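Local coordinates for topoisomerase I-like protein (Leishmania donovani, PDB 2B9S) that probably relaxes supercoiled DNA by nicking and resealing one strand, acting with its partner subunit as a type IB topoisomerase, at residues His312-Asp324 against Asn335-Gln348. Sequence-based numbering, arbitrary orientation.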
loop_
_atom_site.group_PDB
_atom_site.type_symbol
_atom_site.label_atom_id
_atom_site.label_comp_id
_atom_site.label_asym_id
_atom_site.label_seq_id
_atom_site.Cartn_x
_atom_site.Cartn_y
_atom_site.Cartn_z
ATOM N N HIS D 312 2.422 -7.428 -23.598
ATOM C CA HIS D 312 3.337 -6.966 -22.537
ATOM C C HIS D 312 4.746 -7.452 -22.712
ATOM O O HIS D 312 5.644 -6.931 -22.060
ATOM C CB HIS D 312 2.830 -7.350 -21.142
ATOM C CG HIS D 312 1.567 -6.650 -20.768
ATOM N ND1 HIS D 312 0.507 -7.295 -20.184
ATOM C CD2 HIS D 312 1.169 -5.370 -20.962
ATOM C CE1 HIS D 312 -0.481 -6.439 -20.005
ATOM N NE2 HIS D 312 -0.105 -5.265 -20.472
ATOM N N ILE D 313 4.927 -8.472 -23.562
ATOM C CA ILE D 313 6.261 -8.971 -23.920
ATOM C C ILE D 313 6.533 -8.907 -25.428
ATOM O O ILE D 313 5.627 -8.983 -26.253
ATOM C CB ILE D 313 6.562 -10.403 -23.363
ATOM C CG1 ILE D 313 5.760 -11.476 -24.113
ATOM C CG2 ILE D 313 6.391 -10.467 -21.806
ATOM C CD1 ILE D 313 6.166 -12.913 -23.756
ATOM N N GLN D 314 7.808 -8.762 -25.768
ATOM C CA GLN D 314 8.251 -8.708 -27.146
ATOM C C GLN D 314 9.496 -9.592 -27.245
ATOM O O GLN D 314 10.445 -9.417 -26.482
ATOM C CB GLN D 314 8.555 -7.261 -27.513
ATOM C CG GLN D 314 8.784 -6.989 -28.965
ATOM C CD GLN D 314 9.062 -5.520 -29.211
ATOM O OE1 GLN D 314 8.656 -4.662 -28.422
ATOM N NE2 GLN D 314 9.763 -5.218 -30.305
ATOM N N LEU D 315 9.455 -10.566 -28.156
ATOM C CA LEU D 315 10.553 -11.517 -28.358
ATOM C C LEU D 315 11.607 -10.967 -29.328
ATOM O O LEU D 315 11.331 -10.778 -30.516
ATOM C CB LEU D 315 10.014 -12.883 -28.832
ATOM C CG LEU D 315 9.571 -14.009 -27.869
ATOM C CD1 LEU D 315 9.288 -13.574 -26.439
ATOM C CD2 LEU D 315 8.379 -14.764 -28.437
ATOM N N MET D 316 12.802 -10.713 -28.793
ATOM C CA MET D 316 13.936 -10.122 -29.511
ATOM C C MET D 316 14.952 -11.202 -29.926
ATOM O O MET D 316 14.874 -12.334 -29.434
ATOM C CB MET D 316 14.645 -9.083 -28.619
ATOM C CG MET D 316 13.717 -8.168 -27.822
ATOM S SD MET D 316 12.757 -7.059 -28.846
ATOM C CE MET D 316 14.010 -5.844 -29.260
ATOM N N PRO D 317 15.921 -10.842 -30.809
ATOM C CA PRO D 317 16.866 -11.781 -31.436
ATOM C C PRO D 317 17.584 -12.781 -30.526
ATOM O O PRO D 317 17.411 -13.992 -30.723
ATOM C CB PRO D 317 17.867 -10.858 -32.141
ATOM C CG PRO D 317 17.059 -9.677 -32.494
ATOM C CD PRO D 317 16.158 -9.468 -31.298
ATOM N N ASP D 318 18.356 -12.322 -29.543
ATOM C CA ASP D 318 19.269 -13.258 -28.852
ATOM C C ASP D 318 18.786 -13.758 -27.482
ATOM O O ASP D 318 19.438 -13.528 -26.455
ATOM C CB ASP D 318 20.695 -12.689 -28.789
ATOM C CG ASP D 318 21.271 -12.396 -30.176
ATOM O OD1 ASP D 318 21.438 -13.350 -30.973
ATOM O OD2 ASP D 318 21.556 -11.209 -30.472
ATOM N N ASN D 319 17.660 -14.477 -27.494
ATOM C CA ASN D 319 16.999 -14.981 -26.278
ATOM C C ASN D 319 16.611 -13.880 -25.294
ATOM O O ASN D 319 16.486 -14.105 -24.098
ATOM C CB ASN D 319 17.839 -16.060 -25.583
ATOM C CG ASN D 319 17.876 -17.347 -26.361
ATOM O OD1 ASN D 319 16.967 -17.635 -27.149
ATOM N ND2 ASN D 319 18.925 -18.132 -26.153
ATOM N N ILE D 320 16.408 -12.691 -25.831
ATOM C CA ILE D 320 16.075 -11.522 -25.051
ATOM C C ILE D 320 14.550 -11.262 -25.113
ATOM O O ILE D 320 13.949 -11.231 -26.196
ATOM C CB ILE D 320 16.956 -10.321 -25.491
ATOM C CG1 ILE D 320 18.375 -10.522 -24.950
ATOM C CG2 ILE D 320 16.393 -8.986 -25.001
ATOM C CD1 ILE D 320 19.441 -9.723 -25.663
ATOM N N VAL D 321 13.936 -11.151 -23.932
ATOM C CA VAL D 321 12.546 -10.731 -23.805
ATOM C C VAL D 321 12.515 -9.284 -23.338
ATOM O O VAL D 321 13.116 -8.943 -22.334
ATOM C CB VAL D 321 11.739 -11.612 -22.837
ATOM C CG1 VAL D 321 10.230 -11.369 -23.016
ATOM C CG2 VAL D 321 12.036 -13.071 -23.068
ATOM N N ARG D 322 11.854 -8.435 -24.117
ATOM C CA ARG D 322 11.515 -7.076 -23.720
ATOM C C ARG D 322 10.120 -7.027 -23.058
ATOM O O ARG D 322 9.091 -7.209 -23.734
ATOM C CB ARG D 322 11.526 -6.159 -24.934
ATOM C CG ARG D 322 11.236 -4.721 -24.605
ATOM C CD ARG D 322 11.633 -3.820 -25.744
ATOM N NE ARG D 322 13.086 -3.775 -25.915
ATOM C CZ ARG D 322 13.719 -3.248 -26.970
ATOM N NH1 ARG D 322 13.039 -2.713 -27.978
ATOM N NH2 ARG D 322 15.047 -3.271 -27.021
ATOM N N PHE D 323 10.116 -6.776 -21.745
ATOM C CA PHE D 323 8.905 -6.523 -20.942
ATOM C C PHE D 323 8.519 -5.037 -20.984
ATOM O O PHE D 323 9.372 -4.171 -20.818
ATOM C CB PHE D 323 9.161 -6.903 -19.478
ATOM C CG PHE D 323 9.309 -8.383 -19.237
ATOM C CD1 PHE D 323 8.236 -9.131 -18.769
ATOM C CD2 PHE D 323 10.525 -9.025 -19.463
ATOM C CE1 PHE D 323 8.359 -10.492 -18.534
ATOM C CE2 PHE D 323 10.656 -10.380 -19.239
ATOM C CZ PHE D 323 9.573 -11.120 -18.778
ATOM N N ASP D 324 7.245 -4.734 -21.199
ATOM C CA ASP D 324 6.762 -3.350 -21.047
ATOM C C ASP D 324 5.310 -3.342 -20.583
ATOM O O ASP D 324 4.387 -3.659 -21.346
ATOM C CB ASP D 324 6.935 -2.558 -22.345
ATOM C CG ASP D 324 6.622 -1.070 -22.189
ATOM O OD1 ASP D 324 6.265 -0.594 -21.078
ATOM O OD2 ASP D 324 6.734 -0.367 -23.209
ATOM N N ASN D 335 12.027 -3.627 -19.082
ATOM C CA ASN D 335 13.229 -4.424 -18.916
ATOM C C ASN D 335 13.473 -5.340 -20.095
ATOM O O ASN D 335 12.550 -6.025 -20.556
ATOM C CB ASN D 335 13.162 -5.260 -17.628
ATOM C CG ASN D 335 14.545 -5.663 -17.107
ATOM O OD1 ASN D 335 15.578 -5.156 -17.569
ATOM N ND2 ASN D 335 14.565 -6.560 -16.128
ATOM N N ASP D 336 14.723 -5.347 -20.570
ATOM C CA ASP D 336 15.200 -6.343 -21.543
ATOM C C ASP D 336 15.919 -7.441 -20.794
ATOM O O ASP D 336 16.891 -7.173 -20.088
ATOM C CB ASP D 336 16.146 -5.709 -22.557
ATOM C CG ASP D 336 15.442 -4.766 -23.498
ATOM O OD1 ASP D 336 16.137 -4.166 -24.340
ATOM O OD2 ASP D 336 14.203 -4.621 -23.408
ATOM N N VAL D 337 15.427 -8.667 -20.932
ATOM C CA VAL D 337 15.877 -9.784 -20.111
ATOM C C VAL D 337 16.341 -10.936 -20.993
ATOM O O VAL D 337 15.580 -11.424 -21.845
ATOM C CB VAL D 337 14.743 -10.309 -19.151
ATOM C CG1 VAL D 337 15.262 -11.403 -18.222
ATOM C CG2 VAL D 337 14.160 -9.177 -18.328
ATOM N N ALA D 338 17.587 -11.367 -20.779
ATOM C CA ALA D 338 18.128 -12.535 -21.438
ATOM C C ALA D 338 17.682 -13.757 -20.658
ATOM O O ALA D 338 18.053 -13.931 -19.497
ATOM C CB ALA D 338 19.653 -12.448 -21.501
ATOM N N VAL D 339 16.853 -14.589 -21.274
ATOM C CA VAL D 339 16.285 -15.749 -20.575
ATOM C C VAL D 339 16.898 -17.050 -21.060
ATOM O O VAL D 339 17.497 -17.111 -22.150
ATOM C CB VAL D 339 14.715 -15.823 -20.694
ATOM C CG1 VAL D 339 14.051 -14.570 -20.093
ATOM C CG2 VAL D 339 14.277 -16.032 -22.134
ATOM N N LEU D 340 16.729 -18.097 -20.251
ATOM C CA LEU D 340 17.046 -19.453 -20.686
ATOM C C LEU D 340 16.429 -19.711 -22.070
ATOM O O LEU D 340 15.299 -19.294 -22.326
ATOM C CB LEU D 340 16.543 -20.472 -19.666
ATOM C CG LEU D 340 17.128 -20.388 -18.251
ATOM C CD1 LEU D 340 16.588 -21.502 -17.382
ATOM C CD2 LEU D 340 18.672 -20.412 -18.277
ATOM N N PRO D 341 17.191 -20.352 -22.986
ATOM C CA PRO D 341 16.617 -20.714 -24.297
ATOM C C PRO D 341 15.345 -21.565 -24.210
ATOM O O PRO D 341 14.482 -21.449 -25.071
ATOM C CB PRO D 341 17.751 -21.488 -25.004
ATOM C CG PRO D 341 18.833 -21.679 -23.994
ATOM C CD PRO D 341 18.625 -20.699 -22.879
ATOM N N GLU D 342 15.242 -22.408 -23.183
ATOM C CA GLU D 342 14.070 -23.242 -22.959
ATOM C C GLU D 342 12.838 -22.425 -22.544
ATOM O O GLU D 342 11.712 -22.848 -22.806
ATOM C CB GLU D 342 14.368 -24.324 -21.923
ATOM N N VAL D 343 13.062 -21.274 -21.896
ATOM C CA VAL D 343 11.987 -20.372 -21.479
ATOM C C VAL D 343 11.577 -19.513 -22.666
ATOM O O VAL D 343 10.386 -19.269 -22.886
ATOM C CB VAL D 343 12.395 -19.494 -20.245
ATOM C CG1 VAL D 343 11.531 -18.232 -20.110
ATOM C CG2 VAL D 343 12.348 -20.324 -18.967
ATOM N N TYR D 344 12.569 -19.073 -23.436
ATOM C CA TYR D 344 12.318 -18.271 -24.625
ATOM C C TYR D 344 11.481 -19.026 -25.662
ATOM O O TYR D 344 10.573 -18.438 -26.258
ATOM C CB TYR D 344 13.633 -17.762 -25.219
ATOM C CG TYR D 344 13.469 -16.833 -26.411
ATOM C CD1 TYR D 344 13.226 -17.353 -27.694
ATOM C CD2 TYR D 344 13.571 -15.445 -26.263
ATOM C CE1 TYR D 344 13.077 -16.517 -28.798
ATOM C CE2 TYR D 344 13.434 -14.599 -27.360
ATOM C CZ TYR D 344 13.183 -15.150 -28.626
ATOM O OH TYR D 344 13.035 -14.341 -29.725
ATOM N N ALA D 345 11.770 -20.317 -25.848
ATOM C CA ALA D 345 11.007 -21.192 -26.744
ATOM C C ALA D 345 9.571 -21.478 -26.268
ATOM O O ALA D 345 8.640 -21.556 -27.082
ATOM C CB ALA D 345 11.752 -22.494 -26.947
ATOM N N LEU D 346 9.416 -21.691 -24.962
ATOM C CA LEU D 346 8.115 -21.805 -24.302
ATOM C C LEU D 346 7.254 -20.543 -24.509
ATOM O O LEU D 346 6.086 -20.652 -24.838
ATOM C CB LEU D 346 8.306 -22.086 -22.814
ATOM C CG LEU D 346 8.589 -23.528 -22.371
ATOM C CD1 LEU D 346 8.911 -23.617 -20.882
ATOM C CD2 LEU D 346 7.449 -24.465 -22.721
ATOM N N LEU D 347 7.852 -19.362 -24.349
ATOM C CA LEU D 347 7.203 -18.084 -24.619
ATOM C C LEU D 347 6.727 -17.910 -26.070
ATOM O O LEU D 347 5.709 -17.246 -26.308
ATOM C CB LEU D 347 8.130 -16.920 -24.229
ATOM C CG LEU D 347 8.369 -16.674 -22.731
ATOM C CD1 LEU D 347 9.370 -15.531 -22.505
ATOM C CD2 LEU D 347 7.041 -16.431 -21.965
ATOM N N GLN D 348 7.465 -18.478 -27.029
ATOM C CA GLN D 348 7.021 -18.491 -28.426
ATOM C C GLN D 348 5.771 -19.363 -28.566
ATOM O O GLN D 348 4.850 -19.013 -29.272
ATOM C CB GLN D 348 8.131 -18.992 -29.366
ATOM C CG GLN D 348 9.382 -18.092 -29.435
ATOM C CD GLN D 348 10.495 -18.710 -30.264
ATOM O OE1 GLN D 348 10.902 -19.855 -30.034
ATOM N NE2 GLN D 348 10.984 -17.960 -31.249
#
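The Y344 ring lies between N319 and L315, which approach from opposite sides: N319 OD1 sits over one face, 3.7 Å from CG, while L315 CG makes an off-centre CH-pi contact, 4.3 Å from the ring centroid. I320 O lies in plane at the ring's edge. With CG anti to the backbone N (chi1 -176°), the ring reaches from the helix across to M316 O, to which OH gives a weak hydrogen bond. N319 ND2 meanwhile rests against the P341 ring.

The second flat group, the R322 guanidinium, carries M316 CE on one face and the D336 carboxylate at its edge. It grips D336 side-on in a salt bridge, NE to OD2 at 2.9 Å and NH2 to OD1 at 3.0 Å, both oxygens met on their syn sides with the nitrogens somewhat out of the carboxylate plane. The bend at chi3 (-68°) turns the arginine's end back to its cross-strand neighbour, on the sheet face it shares with I320 and A338. F323 has N335 O at its ring edge and V337 CG2 packed obliquely against CD2 and CE2.

Paired backbone bonds join V321 to V337 and F323 to N335; one more, V339 N to N319 O (2.9 Å), extends the ladder past the last strand pair. V321 CG2 touches L347 CD1 at 3.7 Å and also meets V339 CG2, and L347 CD2 goes on to I313 CD1.

This is a three-stranded antiparallel meander in the catalytic core. Segment 341-348 of helix 341-351 packs over V321, its axis 57° from that of strand 320-324. Helix 272-287 meets the same face beside it, F283 edge-to-face with F323 and L287 touching F323 and V337.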